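PDB 3ORF: dihydropteridine reductase from Dictyostelium discoideum, which reduces quinonoid dihydropteridines, including dihydrobiopterin, to their tetrahydro forms with NADH or NADPH, working as a homodimer of the short-chain dehydrogenase/reductase family. Local coordinates for residues 118-123 against 166-171; 32-37 against 92-97; 76-81 against 126-131. All coordinates share one frame; numbering follows the deposited sequence.

Contact 1: 118-123 against 166-171. With NAD (nicotinamide-adenine-dinucleotide), chain E.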
loop_
_atom_site.group_PDB
_atom_site.type_symbol
_atom_site.label_atom_id
_atom_site.label_comp_id
_atom_site.label_asym_id
_atom_site.label_seq_id
_atom_site.Cartn_x
_atom_site.Cartn_y
_atom_site.Cartn_z
ATOM N N MET A 118 -2.696 -11.183 -0.044
ATOM C CA MET A 118 -1.670 -11.904 0.666
ATOM C C MET A 118 -0.792 -10.981 1.521
ATOM O O MET A 118 -0.448 -11.330 2.656
ATOM C CB MET A 118 -0.799 -12.685 -0.329
ATOM C CG MET A 118 -1.441 -14.032 -0.753
ATOM S SD MET A 118 -0.261 -14.997 -1.747
ATOM C CE MET A 118 -0.940 -14.798 -3.415
ATOM N N ASN A 119 -0.339 -9.849 0.993
ATOM C CA ASN A 119 0.579 -9.017 1.816
ATOM C C ASN A 119 -0.122 -7.869 2.587
ATOM O O ASN A 119 0.191 -7.646 3.747
ATOM C CB ASN A 119 1.706 -8.451 1.006
ATOM C CG ASN A 119 2.468 -9.528 0.209
ATOM O OD1 ASN A 119 2.927 -10.529 0.745
ATOM N ND2 ASN A 119 2.634 -9.278 -1.059
ATOM N N LEU A 120 -1.093 -7.201 1.969
ATOM C CA LEU A 120 -1.532 -5.932 2.548
ATOM C C LEU A 120 -2.607 -6.190 3.598
ATOM O O LEU A 120 -2.544 -5.668 4.733
ATOM C CB LEU A 120 -2.033 -4.941 1.439
ATOM C CG LEU A 120 -2.422 -3.558 1.960
ATOM C CD1 LEU A 120 -1.469 -3.007 3.040
ATOM C CD2 LEU A 120 -2.578 -2.546 0.827
ATOM N N TYR A 121 -3.599 -6.990 3.206
ATOM C CA TYR A 121 -4.622 -7.444 4.151
ATOM C C TYR A 121 -4.035 -8.093 5.395
ATOM O O TYR A 121 -4.598 -7.936 6.459
ATOM C CB TYR A 121 -5.680 -8.372 3.494
ATOM C CG TYR A 121 -6.865 -7.607 3.021
ATOM C CD1 TYR A 121 -7.041 -7.350 1.674
ATOM C CD2 TYR A 121 -7.820 -7.065 3.929
ATOM C CE1 TYR A 121 -8.182 -6.637 1.177
ATOM C CE2 TYR A 121 -8.972 -6.330 3.451
ATOM C CZ TYR A 121 -9.105 -6.113 2.064
ATOM O OH TYR A 121 -10.159 -5.398 1.523
ATOM N N SER A 122 -2.924 -8.815 5.268
ATOM C CA SER A 122 -2.360 -9.491 6.412
ATOM C C SER A 122 -1.520 -8.560 7.300
ATOM O O SER A 122 -1.530 -8.712 8.535
ATOM C CB SER A 122 -1.560 -10.682 5.950
ATOM O OG SER A 122 -0.527 -10.318 5.045
ATOM N N ALA A 123 -0.814 -7.594 6.692
ATOM C CA ALA A 123 -0.154 -6.554 7.460
ATOM C C ALA A 123 -1.197 -5.727 8.241
ATOM O O ALA A 123 -0.956 -5.323 9.336
ATOM C CB ALA A 123 0.572 -5.663 6.569
ATOM N N HIS A 166 5.678 -1.356 4.943
ATOM C CA HIS A 166 6.753 -0.630 5.639
ATOM C C HIS A 166 6.140 0.575 6.374
ATOM O O HIS A 166 6.587 0.950 7.438
ATOM C CB HIS A 166 7.847 -0.110 4.643
ATOM C CG HIS A 166 8.620 -1.224 3.974
ATOM N ND1 HIS A 166 9.416 -1.026 2.862
ATOM C CD2 HIS A 166 8.730 -2.548 4.280
ATOM C CE1 HIS A 166 9.943 -2.183 2.482
ATOM N NE2 HIS A 166 9.529 -3.125 3.313
ATOM N N HIS A 167 5.197 1.237 5.743
ATOM C CA HIS A 167 4.606 2.485 6.343
ATOM C C HIS A 167 3.803 2.068 7.600
ATOM O O HIS A 167 3.795 2.781 8.596
ATOM C CB HIS A 167 3.734 3.145 5.292
ATOM C CG HIS A 167 3.144 4.451 5.707
ATOM N ND1 HIS A 167 3.724 5.672 5.368
ATOM C CD2 HIS A 167 1.997 4.743 6.390
ATOM C CE1 HIS A 167 2.971 6.648 5.852
ATOM N NE2 HIS A 167 1.935 6.115 6.496
ATOM N N ILE A 168 3.170 0.898 7.578
ATOM C CA ILE A 168 2.381 0.452 8.734
ATOM C C ILE A 168 3.266 0.204 9.968
ATOM O O ILE A 168 3.013 0.655 11.090
ATOM C CB ILE A 168 1.613 -0.863 8.405
ATOM C CG1 ILE A 168 0.483 -0.578 7.415
ATOM C CG2 ILE A 168 1.005 -1.493 9.690
ATOM C CD1 ILE A 168 -0.026 -1.909 6.680
ATOM N N ILE A 169 4.357 -0.501 9.723
ATOM C CA ILE A 169 5.377 -0.637 10.691
ATOM C C ILE A 169 5.747 0.686 11.353
ATOM O O ILE A 169 5.876 0.768 12.604
ATOM C CB ILE A 169 6.654 -1.220 10.072
ATOM C CG1 ILE A 169 6.377 -2.665 9.646
ATOM C CG2 ILE A 169 7.790 -1.116 11.089
ATOM C CD1 ILE A 169 7.493 -3.179 8.572
ATOM N N LYS A 170 5.915 1.724 10.546
ATOM C CA LYS A 170 6.321 2.999 11.143
ATOM C C LYS A 170 5.177 3.645 11.931
ATOM O O LYS A 170 5.423 4.194 12.983
ATOM C CB LYS A 170 6.913 3.947 10.069
ATOM C CG LYS A 170 8.396 3.665 9.829
ATOM C CD LYS A 170 8.867 3.970 8.461
ATOM C CE LYS A 170 10.353 3.508 8.257
ATOM N NZ LYS A 170 11.342 3.556 9.507
ATOM N N ASP A 171 3.944 3.497 11.476
ATOM C CA ASP A 171 2.803 4.085 12.149
ATOM C C ASP A 171 2.621 3.369 13.496
ATOM O O ASP A 171 2.270 3.993 14.473
ATOM C CB ASP A 171 1.490 3.942 11.321
ATOM C CG ASP A 171 1.267 5.116 10.319
ATOM O OD1 ASP A 171 2.204 5.961 10.103
ATOM O OD2 ASP A 171 0.164 5.156 9.680
HETATM P PA NAD E . 4.984 -19.125 2.103
HETATM O O1A NAD E . 4.154 -18.994 0.877
HETATM O O2A NAD E . 5.538 -20.445 2.513
HETATM O O5B NAD E . 4.003 -18.735 3.361
HETATM C C5B NAD E . 3.171 -17.641 3.495
HETATM C C4B NAD E . 2.043 -18.083 4.444
HETATM O O4B NAD E . 1.142 -16.943 4.555
HETATM C C3B NAD E . 1.209 -19.205 3.768
HETATM O O3B NAD E . 0.846 -20.147 4.750
HETATM C C2B NAD E . -0.101 -18.536 3.402
HETATM O O2B NAD E . -1.208 -19.443 3.539
HETATM C C1B NAD E . -0.188 -17.452 4.496
HETATM N N9A NAD E . -1.000 -16.257 4.133
HETATM C C8A NAD E . -1.018 -15.671 2.908
HETATM N N7A NAD E . -1.818 -14.597 3.002
HETATM C C5A NAD E . -2.337 -14.517 4.266
HETATM C C6A NAD E . -3.227 -13.630 4.947
HETATM N N6A NAD E . -3.844 -12.611 4.298
HETATM N N1A NAD E . -3.507 -13.839 6.266
HETATM C C2A NAD E . -2.974 -14.875 6.900
HETATM N N3A NAD E . -2.130 -15.725 6.278
HETATM C C4A NAD E . -1.814 -15.594 4.971
HETATM O O3 NAD E . 6.067 -17.988 1.981
HETATM P PN NAD E . 7.416 -17.823 2.697
HETATM O O1N NAD E . 8.407 -18.282 1.673
HETATM O O2N NAD E . 7.400 -18.312 4.139
HETATM O O5D NAD E . 7.611 -16.215 2.803
HETATM C C5D NAD E . 7.320 -15.476 3.996
HETATM C C4D NAD E . 7.392 -13.962 3.720
HETATM O O4D NAD E . 8.582 -13.662 2.943
HETATM C C3D NAD E . 6.235 -13.345 2.925
HETATM O O3D NAD E . 5.769 -12.192 3.710
HETATM C C2D NAD E . 6.876 -12.861 1.616
HETATM O O2D NAD E . 6.128 -11.714 1.185
HETATM C C1D NAD E . 8.236 -12.441 2.217
HETATM N N1N NAD E . 9.499 -11.866 1.563
HETATM C C2N NAD E . 10.535 -12.656 0.894
HETATM C C3N NAD E . 11.668 -11.954 0.355
HETATM C C7N NAD E . 12.854 -12.650 -0.368
HETATM O O7N NAD E . 13.306 -12.163 -1.422
HETATM N N7N NAD E . 13.353 -13.725 0.279
HETATM C C4N NAD E . 11.779 -10.550 0.500
HETATM C C5N NAD E . 10.792 -9.818 1.172
HETATM C C6N NAD E . 9.681 -10.466 1.687
#

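Contact 2: 32-37 against 92-97. With NAD (nicotinamide-adenine-dinucleotide), chain E.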
loop_
_atom_site.group_PDB
_atom_site.type_symbol
_atom_site.label_atom_id
_atom_site.label_comp_id
_atom_site.label_asym_id
_atom_site.label_seq_id
_atom_site.Cartn_x
_atom_site.Cartn_y
_atom_site.Cartn_z
ATOM N N GLY A 32 3.377 -21.159 6.826
ATOM C CA GLY A 32 4.281 -20.958 5.668
ATOM C C GLY A 32 5.671 -21.459 5.983
ATOM O O GLY A 32 5.913 -21.898 7.115
ATOM N N ALA A 33 6.607 -21.367 5.049
ATOM C CA ALA A 33 7.967 -21.824 5.343
ATOM C C ALA A 33 8.588 -21.052 6.519
ATOM O O ALA A 33 9.070 -21.634 7.508
ATOM C CB ALA A 33 8.830 -21.700 4.114
ATOM N N LEU A 34 8.590 -19.727 6.442
ATOM C CA LEU A 34 9.206 -18.943 7.522
ATOM C C LEU A 34 8.413 -19.098 8.813
ATOM O O LEU A 34 8.994 -19.318 9.887
ATOM C CB LEU A 34 9.322 -17.442 7.134
ATOM C CG LEU A 34 9.790 -16.526 8.271
ATOM C CD1 LEU A 34 11.259 -16.884 8.773
ATOM C CD2 LEU A 34 9.622 -15.124 7.796
ATOM N N GLY A 35 7.088 -18.956 8.679
ATOM C CA GLY A 35 6.183 -18.970 9.799
ATOM C C GLY A 35 6.341 -20.266 10.585
ATOM O O GLY A 35 6.426 -20.238 11.836
ATOM N N ALA A 36 6.432 -21.395 9.866
ATOM C CA ALA A 36 6.618 -22.706 10.547
ATOM C C ALA A 36 8.008 -22.871 11.168
ATOM O O ALA A 36 8.143 -23.568 12.188
ATOM C CB ALA A 36 6.287 -23.925 9.605
ATOM N N GLU A 37 9.049 -22.266 10.574
ATOM C CA GLU A 37 10.352 -22.302 11.221
ATOM C C GLU A 37 10.380 -21.426 12.503
ATOM O O GLU A 37 10.976 -21.808 13.495
ATOM C CB GLU A 37 11.466 -21.894 10.271
ATOM C CG GLU A 37 12.893 -21.852 10.905
ATOM C CD GLU A 37 13.352 -23.156 11.609
ATOM O OE1 GLU A 37 13.226 -24.274 11.020
ATOM O OE2 GLU A 37 13.873 -23.036 12.766
ATOM N N VAL A 92 4.542 -12.073 15.180
ATOM C CA VAL A 92 5.320 -12.016 13.902
ATOM C C VAL A 92 4.392 -12.235 12.749
ATOM O O VAL A 92 3.624 -13.196 12.748
ATOM C CB VAL A 92 6.374 -13.116 13.832
ATOM C CG1 VAL A 92 7.121 -13.070 12.431
ATOM C CG2 VAL A 92 7.378 -12.961 14.971
ATOM N N CYS A 93 4.374 -11.347 11.770
ATOM C CA CYS A 93 3.609 -11.713 10.589
ATOM C C CYS A 93 4.524 -12.268 9.520
ATOM O O CYS A 93 5.452 -11.578 8.994
ATOM C CB CYS A 93 2.826 -10.525 10.049
ATOM S SG CYS A 93 2.026 -10.770 8.423
ATOM N N ALA A 94 4.323 -13.543 9.211
ATOM C CA ALA A 94 5.135 -14.151 8.176
ATOM C C ALA A 94 4.275 -14.503 7.008
ATOM O O ALA A 94 4.687 -15.272 6.180
ATOM C CB ALA A 94 5.858 -15.404 8.684
ATOM N N ALA A 95 3.061 -13.986 6.979
ATOM C CA ALA A 95 2.117 -14.171 5.883
ATOM C C ALA A 95 2.564 -13.329 4.686
ATOM O O ALA A 95 3.200 -12.286 4.844
ATOM C CB ALA A 95 0.675 -13.716 6.342
ATOM N N GLY A 96 2.202 -13.741 3.503
ATOM C CA GLY A 96 2.469 -12.898 2.335
ATOM C C GLY A 96 2.628 -13.803 1.109
ATOM O O GLY A 96 2.337 -15.004 1.169
ATOM N N GLY A 97 3.120 -13.242 0.025
ATOM C CA GLY A 97 3.260 -13.981 -1.240
ATOM C C GLY A 97 4.029 -13.073 -2.180
ATOM O O GLY A 97 4.073 -11.850 -1.977
HETATM P PA NAD E . 4.984 -19.125 2.103
HETATM O O1A NAD E . 4.154 -18.994 0.877
HETATM O O2A NAD E . 5.538 -20.445 2.513
HETATM O O5B NAD E . 4.003 -18.735 3.361
HETATM C C5B NAD E . 3.171 -17.641 3.495
HETATM C C4B NAD E . 2.043 -18.083 4.444
HETATM O O4B NAD E . 1.142 -16.943 4.555
HETATM C C3B NAD E . 1.209 -19.205 3.768
HETATM O O3B NAD E . 0.846 -20.147 4.750
HETATM C C2B NAD E . -0.101 -18.536 3.402
HETATM O O2B NAD E . -1.208 -19.443 3.539
HETATM C C1B NAD E . -0.188 -17.452 4.496
HETATM N N9A NAD E . -1.000 -16.257 4.133
HETATM C C8A NAD E . -1.018 -15.671 2.908
HETATM N N7A NAD E . -1.818 -14.597 3.002
HETATM C C5A NAD E . -2.337 -14.517 4.266
HETATM C C6A NAD E . -3.227 -13.630 4.947
HETATM N N6A NAD E . -3.844 -12.611 4.298
HETATM N N1A NAD E . -3.507 -13.839 6.266
HETATM C C2A NAD E . -2.974 -14.875 6.900
HETATM N N3A NAD E . -2.130 -15.725 6.278
HETATM C C4A NAD E . -1.814 -15.594 4.971
HETATM O O3 NAD E . 6.067 -17.988 1.981
HETATM P PN NAD E . 7.416 -17.823 2.697
HETATM O O1N NAD E . 8.407 -18.282 1.673
HETATM O O2N NAD E . 7.400 -18.312 4.139
HETATM O O5D NAD E . 7.611 -16.215 2.803
HETATM C C5D NAD E . 7.320 -15.476 3.996
HETATM C C4D NAD E . 7.392 -13.962 3.720
HETATM O O4D NAD E . 8.582 -13.662 2.943
HETATM C C3D NAD E . 6.235 -13.345 2.925
HETATM O O3D NAD E . 5.769 -12.192 3.710
HETATM C C2D NAD E . 6.876 -12.861 1.616
HETATM O O2D NAD E . 6.128 -11.714 1.185
HETATM C C1D NAD E . 8.236 -12.441 2.217
HETATM N N1N NAD E . 9.499 -11.866 1.563
HETATM C C2N NAD E . 10.535 -12.656 0.894
HETATM C C3N NAD E . 11.668 -11.954 0.355
HETATM C C7N NAD E . 12.854 -12.650 -0.368
HETATM O O7N NAD E . 13.306 -12.163 -1.422
HETATM N N7N NAD E . 13.353 -13.725 0.279
HETATM C C4N NAD E . 11.779 -10.550 0.500
HETATM C C5N NAD E . 10.792 -9.818 1.172
HETATM C C6N NAD E . 9.681 -10.466 1.687
HETATM O O HOH W 1 5.759 -18.043 6.246
#

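Contact 3: 76-81 against 126-131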
loop_
_atom_site.group_PDB
_atom_site.type_symbol
_atom_site.label_atom_id
_atom_site.label_comp_id
_atom_site.label_asym_id
_atom_site.label_seq_id
_atom_site.Cartn_x
_atom_site.Cartn_y
_atom_site.Cartn_z
ATOM N N SER A 76 -12.970 -12.686 14.598
ATOM C CA SER A 76 -13.320 -13.965 15.276
ATOM C C SER A 76 -12.150 -14.631 15.903
ATOM O O SER A 76 -12.236 -15.080 17.037
ATOM C CB SER A 76 -13.988 -14.972 14.333
ATOM O OG SER A 76 -15.128 -14.331 13.804
ATOM N N VAL A 77 -11.040 -14.680 15.158
ATOM C CA VAL A 77 -9.864 -15.342 15.636
ATOM C C VAL A 77 -9.287 -14.572 16.851
ATOM O O VAL A 77 -8.863 -15.198 17.862
ATOM C CB VAL A 77 -8.859 -15.617 14.450
ATOM C CG1 VAL A 77 -7.998 -14.392 14.166
ATOM C CG2 VAL A 77 -8.008 -16.725 14.787
ATOM N N ILE A 78 -9.330 -13.234 16.804
ATOM C CA ILE A 78 -8.956 -12.443 17.999
ATOM C C ILE A 78 -9.954 -12.746 19.096
ATOM O O ILE A 78 -9.551 -13.031 20.232
ATOM C CB ILE A 78 -9.021 -10.930 17.817
ATOM C CG1 ILE A 78 -8.091 -10.450 16.716
ATOM C CG2 ILE A 78 -8.648 -10.225 19.122
ATOM C CD1 ILE A 78 -6.701 -10.987 16.861
ATOM N N GLU A 79 -11.249 -12.708 18.757
ATOM C CA GLU A 79 -12.274 -13.021 19.782
ATOM C C GLU A 79 -12.075 -14.422 20.394
ATOM O O GLU A 79 -12.200 -14.566 21.589
ATOM C CB GLU A 79 -13.707 -12.708 19.268
ATOM C CG GLU A 79 -13.884 -11.161 18.921
ATOM C CD GLU A 79 -15.251 -10.742 18.344
ATOM O OE1 GLU A 79 -15.896 -11.476 17.534
ATOM O OE2 GLU A 79 -15.672 -9.636 18.729
ATOM N N LYS A 80 -11.652 -15.403 19.572
ATOM C CA LYS A 80 -11.345 -16.762 20.033
ATOM C C LYS A 80 -10.151 -16.819 20.942
ATOM O O LYS A 80 -10.198 -17.471 21.967
ATOM C CB LYS A 80 -11.089 -17.725 18.875
ATOM C CG LYS A 80 -12.297 -18.264 18.152
ATOM C CD LYS A 80 -11.827 -19.112 16.961
ATOM C CE LYS A 80 -12.972 -19.424 15.994
ATOM N NZ LYS A 80 -12.442 -20.041 14.739
ATOM N N ILE A 81 -9.062 -16.168 20.559
ATOM C CA ILE A 81 -7.812 -16.238 21.313
ATOM C C ILE A 81 -7.931 -15.499 22.661
ATOM O O ILE A 81 -7.312 -15.869 23.692
ATOM C CB ILE A 81 -6.684 -15.591 20.491
ATOM C CG1 ILE A 81 -6.337 -16.461 19.265
ATOM C CG2 ILE A 81 -5.475 -15.348 21.364
ATOM C CD1 ILE A 81 -5.377 -15.850 18.315
ATOM N N SER A 126 -2.502 -7.883 11.163
ATOM C CA SER A 126 -1.490 -7.849 12.210
ATOM C C SER A 126 -1.610 -6.641 13.050
ATOM O O SER A 126 -1.536 -6.769 14.243
ATOM C CB SER A 126 -0.084 -7.836 11.632
ATOM O OG SER A 126 0.058 -8.986 10.809
ATOM N N ALA A 127 -1.793 -5.451 12.458
ATOM C CA ALA A 127 -1.943 -4.233 13.299
ATOM C C ALA A 127 -3.076 -4.430 14.334
ATOM O O ALA A 127 -2.894 -4.286 15.577
ATOM C CB ALA A 127 -2.163 -3.012 12.433
ATOM N N HIS A 128 -4.237 -4.817 13.851
ATOM C CA HIS A 128 -5.347 -5.114 14.775
ATOM C C HIS A 128 -5.044 -6.191 15.853
ATOM O O HIS A 128 -5.349 -6.020 17.014
ATOM C CB HIS A 128 -6.578 -5.528 13.962
ATOM C CG HIS A 128 -7.780 -5.810 14.818
ATOM N ND1 HIS A 128 -8.616 -4.814 15.265
ATOM C CD2 HIS A 128 -8.237 -6.967 15.369
ATOM C CE1 HIS A 128 -9.562 -5.345 16.029
ATOM N NE2 HIS A 128 -9.343 -6.646 16.124
ATOM N N ILE A 129 -4.460 -7.316 15.426
ATOM C CA ILE A 129 -4.166 -8.463 16.292
ATOM C C ILE A 129 -3.218 -8.028 17.376
ATOM O O ILE A 129 -3.434 -8.385 18.553
ATOM C CB ILE A 129 -3.574 -9.610 15.455
ATOM C CG1 ILE A 129 -4.667 -10.297 14.612
ATOM C CG2 ILE A 129 -2.911 -10.647 16.327
ATOM C CD1 ILE A 129 -4.151 -11.159 13.586
ATOM N N GLY A 130 -2.176 -7.252 16.995
ATOM C CA GLY A 130 -1.260 -6.671 17.958
ATOM C C GLY A 130 -1.901 -5.678 18.910
ATOM O O GLY A 130 -1.768 -5.767 20.153
ATOM N N ALA A 131 -2.592 -4.687 18.379
ATOM C CA ALA A 131 -3.335 -3.802 19.287
ATOM C C ALA A 131 -4.180 -4.592 20.314
ATOM O O ALA A 131 -4.237 -4.229 21.493
ATOM C CB ALA A 131 -4.218 -2.871 18.512
#

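Contact 1: 118-123 against 166-171
Ile168 meets segment 118-123 through its terminal methyl CD1. That methyl lies 3.8 Å from Ala123 CB and 4.1 Å from Leu120 CD1, two positions almost one turn apart, so it is shared between two side chains of the neighbouring helix. With CG1 anti to its own carbonyl carbon (chi1 -71°) and chi2 extended, the CG1-CD1 arm of Ile168 reaches out to the other helix, while Leu120 offers one branch of its fork and the two side chains pass at a slant. The contact is small, buried and wholly apolar. Helices 108-133 and 156-172 lie side by side on one face of the Rossmann-type sheet of the SDR fold, and Leu142 of strand 138-143 touches both Ala123 and Ile168 from the sheet side. Leu120 also packs on Leu120 of the second subunit, which brings the contact up to the dimer interface. The cofactor lies by other side chains of 118-123: Ser122 CB is 3.4 Å from NAD N6A, at the adenine, and Met118 CG runs 3.8 Å from NAD N7A. Ser122 OG turns back on its own helix and gives its proton to Met118 O at 2.6 Å, tilted 33° out of the carbonyl plane. Asn119 OD1 comes within 3.4 Å of NAD O2D.

Contact 2: 32-37 against 92-97
Leu34 holds CG anti to its backbone N (chi1 173°), which swings the fork of the side chain toward the end of strand 88-93 and sets CD2 3.9 Å from Ala94 CB. The Ala94 methyl also lies against the backbone of the helix, 3.8 Å from Gly35 CA; with no side chain there, the first turn and the loop after the strand can come close, their CA atoms at Gly35 and Ala94 being 5.2 Å apart. Next to this apolar patch the backbone amides turn to the cofactor. Two successive amides at the helix start each donate to a phosphate oxygen: Ala33 N gives its proton to NAD O2A, and Leu34 N reaches NAD O2N at 3.0 Å in an almost straight line (178°). The next amide, Gly35 N, donates to water 1 at 2.9 Å, and this water also lies 2.7 Å from NAD O2N and 3.0 Å from Ala94 O, joining helix, phosphate and loop. The helix N-terminus probably adds a favourable field for the negative diphosphate. Ala95 O accepts a hydrogen bond from O3D of the nicotinamide ribose of NAD at 2.8 Å, while Ala95 CB sits against the adenine. Gly32 leaves room for NAD O5B beside its CA. This is the dinucleotide-binding strand-turn-helix of the Rossmann fold, its glycine-rich turn fitting a GxGxxG-type pattern, flanked by the loop after strand 88-93.

Contact 3: 76-81 against 126-131
Ile78 carries this contact from the 76-81 side, its CB directed at helix 108-133. From CB, CG1 leaves anti to the carbonyl carbon (chi1 -60°) and comes to the imidazole of His128 at its edge, in the plane of the ring, with CG1 3.7 Å from His128 CD2 and 4.0 Å from His128 NE2. The same carbon is 4.0 Å from Ile129 CG1. One bond further, a second turn (chi2 -50°) points CD1 at Ile129; its modelled place is too close to that side chain and so doubtful, and the contact is better judged from CG1. His128 reaches Ile78 because its CG is anti to the backbone N, bringing the ring round to the helix 71-82 side; Phe108 of the second subunit packs on His128 too. Ile129 in turn touches Phe91 and Ile52, side chains of the sheet, and Lys132 and Leu133 further along helix 108-133 also touch Ile78. The arrangement joins two neighbouring helices on one face of the mostly parallel sheet of the SDR Rossmann fold, in its alpha-beta-alpha sandwich.

All three contacts sit in the one Rossmann domain, and helix 108-133 runs through contacts 1 and 3, whose segments 118-123 and 126-131 nearly follow each other. Along the chain contact 2 (32-37 with 92-97) closes before contact 1 opens, while contact 3 alternates with both. Their centres lie about 14 Å apart (1 and 2), 15 Å (1 and 3) and 17 Å (2 and 3). Contacts 1 and 2 meet directly at the cofactor: Asn119 OD1 lies 2.8 Å from Gly97 N, a probable hydrogen bond, and Ser122 packs on Ala95. Helix 108-133 therefore connects the NAD site with the second subunit, which touches contacts 1 and 3.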